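Beta-hexosaminidase (Neisseria gonorrhoeae, PDB 6JTJ) probably cleaves terminal beta-1,4-linked N-acetylglucosamine from peptide-linked peptidoglycan fragments during cell-wall recycling. Local coordinates at residues H211-G216 with V260-V265. Sequence-based numbering, arbitrary orientation.
With NAG (2-acetamido-2-deoxy-beta-D-glucopyranose), chain I.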
ATOM      1  N   HIS C 211      -3.533  -4.423  11.989  1.00 16.57           N
ATOM      2  CA  HIS C 211      -2.349  -5.273  11.923  1.00 16.18           C
ATOM      3  C   HIS C 211      -1.597  -5.041  13.215  1.00 15.58           C
ATOM      4  O   HIS C 211      -1.067  -3.967  13.440  1.00 15.53           O
ATOM      5  CB  HIS C 211      -1.489  -4.901  10.717  1.00 16.16           C
ATOM      6  CG  HIS C 211      -2.234  -4.931   9.428  1.00 16.26           C
ATOM      7  ND1 HIS C 211      -3.109  -3.932   9.046  1.00 15.93           N
ATOM      8  CD2 HIS C 211      -2.239  -5.839   8.425  1.00 16.33           C
ATOM      9  CE1 HIS C 211      -3.607  -4.215   7.859  1.00 16.20           C
ATOM     10  NE2 HIS C 211      -3.101  -5.367   7.464  1.00 16.59           N
ATOM     11  N   PHE C 212      -1.590  -6.052  14.078  1.00 16.54           N
ATOM     12  CA  PHE C 212      -1.076  -5.929  15.436  1.00 16.60           C
ATOM     13  C   PHE C 212       0.403  -5.571  15.422  1.00 17.04           C
ATOM     14  O   PHE C 212       1.170  -6.204  14.698  1.00 18.54           O
ATOM     15  CB  PHE C 212      -1.241  -7.256  16.182  1.00 16.96           C
ATOM     16  CG  PHE C 212      -0.694  -7.232  17.578  1.00 17.27           C
ATOM     17  CD1 PHE C 212      -1.478  -6.770  18.630  1.00 17.48           C
ATOM     18  CD2 PHE C 212       0.579  -7.661  17.836  1.00 18.06           C
ATOM     19  CE1 PHE C 212      -0.990  -6.727  19.908  1.00 18.10           C
ATOM     20  CE2 PHE C 212       1.081  -7.641  19.136  1.00 18.77           C
ATOM     21  CZ  PHE C 212       0.298  -7.182  20.169  1.00 18.82           C
ATOM     22  N   PRO C 213       0.829  -4.625  16.270  1.00 17.06           N
ATOM     23  CA  PRO C 213       0.119  -3.866  17.281  1.00 17.98           C
ATOM     24  C   PRO C 213      -0.390  -2.493  16.824  1.00 18.54           C
ATOM     25  O   PRO C 213      -0.801  -1.681  17.680  1.00 18.29           O
ATOM     26  CB  PRO C 213       1.195  -3.676  18.342  1.00 18.02           C
ATOM     27  CG  PRO C 213       2.430  -3.473  17.525  1.00 17.71           C
ATOM     28  CD  PRO C 213       2.272  -4.336  16.315  1.00 17.66           C
ATOM     29  N   GLY C 214      -0.421  -2.247  15.511  1.00 18.10           N
ATOM     30  CA  GLY C 214      -0.980  -0.997  14.973  1.00 19.26           C
ATOM     31  C   GLY C 214      -0.140  -0.439  13.849  1.00 19.89           C
ATOM     32  O   GLY C 214       1.001  -0.057  14.052  1.00 19.22           O
ATOM     33  N   HIS C 215      -0.719  -0.409  12.656  1.00 21.63           N
ATOM     34  CA  HIS C 215      -0.031  -0.007  11.429  1.00 22.10           C
ATOM     35  C   HIS C 215      -0.315   1.461  11.064  1.00 22.07           C
ATOM     36  O   HIS C 215       0.194   1.974  10.057  1.00 23.74           O
ATOM     37  CB  HIS C 215      -0.528  -0.913  10.295  1.00 22.44           C
ATOM     38  CG  HIS C 215       0.422  -1.069   9.147  1.00 25.43           C
ATOM     39  ND1 HIS C 215       0.951   0.003   8.457  1.00 28.08           N
ATOM     40  CD2 HIS C 215       0.891  -2.181   8.525  1.00 26.63           C
ATOM     41  CE1 HIS C 215       1.730  -0.437   7.482  1.00 29.04           C
ATOM     42  NE2 HIS C 215       1.714  -1.760   7.502  1.00 27.95           N
ATOM     43  N   GLY C 216      -1.153   2.123  11.839  1.00 20.61           N
ATOM     44  CA  GLY C 216      -1.653   3.424  11.444  1.00 21.31           C
ATOM     45  C   GLY C 216      -0.684   4.598  11.451  1.00 20.36           C
ATOM     46  O   GLY C 216      -0.945   5.607  10.810  1.00 21.33           O
ATOM     47  N   VAL C 260       6.196  -4.159  10.553  1.00 28.94           N
ATOM     48  CA  VAL C 260       6.626  -2.853  11.014  1.00 27.68           C
ATOM     49  C   VAL C 260       7.550  -3.092  12.204  1.00 27.09           C
ATOM     50  O   VAL C 260       7.259  -3.940  13.046  1.00 25.45           O
ATOM     51  CB  VAL C 260       5.414  -2.005  11.480  1.00 26.56           C
ATOM     52  CG1 VAL C 260       5.867  -0.737  12.185  1.00 27.35           C
ATOM     53  CG2 VAL C 260       4.516  -1.649  10.307  1.00 27.10           C
ATOM     54  N   VAL C 261       8.629  -2.319  12.284  1.00 26.55           N
ATOM     55  CA  VAL C 261       9.540  -2.371  13.420  1.00 27.53           C
ATOM     56  C   VAL C 261       9.217  -1.244  14.373  1.00 27.53           C
ATOM     57  O   VAL C 261       9.003  -0.103  13.944  1.00 29.06           O
ATOM     58  CB  VAL C 261      11.016  -2.245  12.982  1.00 30.80           C
ATOM     59  CG1 VAL C 261      11.934  -2.418  14.175  1.00 30.88           C
ATOM     60  CG2 VAL C 261      11.345  -3.285  11.940  1.00 32.47           C
ATOM     61  N   TYR C 262       9.161  -1.575  15.656  1.00 26.69           N
ATOM     62  CA  TYR C 262       8.891  -0.618  16.709  1.00 28.35           C
ATOM     63  C   TYR C 262      10.136  -0.627  17.616  1.00 29.91           C
ATOM     64  O   TYR C 262      10.139  -1.293  18.650  1.00 30.20           O
ATOM     65  CB  TYR C 262       7.637  -1.025  17.500  1.00 25.87           C
ATOM     66  CG  TYR C 262       6.401  -1.223  16.631  1.00 25.62           C
ATOM     67  CD1 TYR C 262       6.220  -2.379  15.887  1.00 24.67           C
ATOM     68  CD2 TYR C 262       5.404  -0.255  16.573  1.00 24.52           C
ATOM     69  CE1 TYR C 262       5.094  -2.558  15.101  1.00 24.50           C
ATOM     70  CE2 TYR C 262       4.288  -0.423  15.770  1.00 24.61           C
ATOM     71  CZ  TYR C 262       4.133  -1.587  15.047  1.00 22.60           C
ATOM     72  OH  TYR C 262       3.027  -1.743  14.267  1.00 21.56           O
ATOM     73  N   PRO C 263      11.187   0.126  17.234  1.00 32.78           N
ATOM     74  CA  PRO C 263      12.508  -0.015  17.882  1.00 35.29           C
ATOM     75  C   PRO C 263      12.547   0.190  19.381  1.00 34.54           C
ATOM     76  O   PRO C 263      13.354  -0.438  20.050  1.00 37.70           O
ATOM     77  CB  PRO C 263      13.364   1.035  17.186  1.00 34.78           C
ATOM     78  CG  PRO C 263      12.692   1.252  15.877  1.00 33.97           C
ATOM     79  CD  PRO C 263      11.225   1.155  16.182  1.00 33.22           C
ATOM     80  N   GLN C 264      11.675   1.012  19.933  1.00 35.21           N
ATOM     81  CA  GLN C 264      11.648   1.159  21.388  1.00 36.35           C
ATOM     82  C   GLN C 264      11.196  -0.099  22.115  1.00 37.02           C
ATOM     83  O   GLN C 264      11.365  -0.196  23.328  1.00 37.18           O
ATOM     84  CB  GLN C 264      10.762   2.336  21.807  1.00 39.61           C
ATOM     85  CG  GLN C 264      11.373   3.693  21.500  1.00 42.69           C
ATOM     86  CD  GLN C 264      10.734   4.790  22.327  1.00 47.05           C
ATOM     87  OE1 GLN C 264      10.595   4.665  23.542  1.00 53.65           O
ATOM     88  NE2 GLN C 264      10.297   5.856  21.666  1.00 48.57           N
ATOM     89  N   VAL C 265      10.551  -1.025  21.407  1.00 36.87           N
ATOM     90  CA  VAL C 265      10.093  -2.265  22.026  1.00 35.18           C
ATOM     91  C   VAL C 265      10.954  -3.430  21.564  1.00 35.11           C
ATOM     92  O   VAL C 265      11.239  -4.320  22.343  1.00 35.11           O
ATOM     93  CB  VAL C 265       8.603  -2.535  21.724  1.00 34.76           C
ATOM     94  CG1 VAL C 265       8.157  -3.889  22.276  1.00 33.78           C
ATOM     95  CG2 VAL C 265       7.728  -1.432  22.306  1.00 34.21           C
TER
HETATM   96  C1  NAG I 401      -1.014  -8.312   3.966  1.00 49.64           C
HETATM   97  C2  NAG I 401      -2.070  -7.220   4.194  1.00 48.63           C
HETATM   98  C3  NAG I 401      -3.188  -7.743   5.064  1.00 47.41           C
HETATM   99  C4  NAG I 401      -3.728  -9.065   4.522  1.00 47.08           C
HETATM  100  C5  NAG I 401      -2.634 -10.111   4.435  1.00 46.56           C
HETATM  101  C6  NAG I 401      -3.131 -11.370   3.719  1.00 46.47           C
HETATM  102  C7  NAG I 401      -1.732  -4.764   4.533  1.00 55.58           C
HETATM  103  C8  NAG I 401      -2.599  -4.543   3.365  1.00 55.02           C
HETATM  104  N2  NAG I 401      -1.529  -6.050   4.841  1.00 50.48           N
HETATM  105  O1  NAG I 401      -0.259  -8.034   2.802  1.00 48.37           O
HETATM  106  O3  NAG I 401      -4.196  -6.762   5.141  1.00 41.73           O
HETATM  107  O4  NAG I 401      -4.795  -9.547   5.298  1.00 39.15           O
HETATM  108  O5  NAG I 401      -1.563  -9.589   3.677  1.00 49.95           O
HETATM  109  O6  NAG I 401      -3.497 -11.136   2.368  1.00 41.56           O
HETATM  110  O7  NAG I 401      -1.217  -3.802   5.128  1.00 51.89           O
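With chi1 at -55°, the ring of Tyr262 stands anti to its own carbonyl carbon and reaches Pro213 and Gly214, while His215, CG anti to the backbone N, meets Val260. The phenol group donates a hydrogen bond from Tyr262 OH to Gly214 O (2.6 Å); the hydroxyl lies well above the carbonyl plane (56° out of it), while the accepting oxygen sits at the edge of the phenol ring. Pro213 packs over one face of this ring in a CH-pi contact, its CG 3.9 Å from the Tyr262 centroid and displaced toward the rim; Val260 CG1 lies over the opposite face, so the aromatic plane is held from both sides. A second CH-pi contact sets Val260 CG2 almost on the normal of the His215 imidazole, 4.0 Å from its centroid. The cis peptide before Pro213 shapes the turn that follows strand 208-212. At the end of the strand, His211 NE2 and NAG O3 share a hydrogen bond of 2.9 Å, and Asp168 holds both His211 ND1 and the backbone N of His215. The contact thus joins the turn after strand 208-212 to the segment, with its short strand 261-262, that follows the parallel neighbour 254-257, beside the sugar site of a glycosyl hydrolase family 3 N-terminal domain.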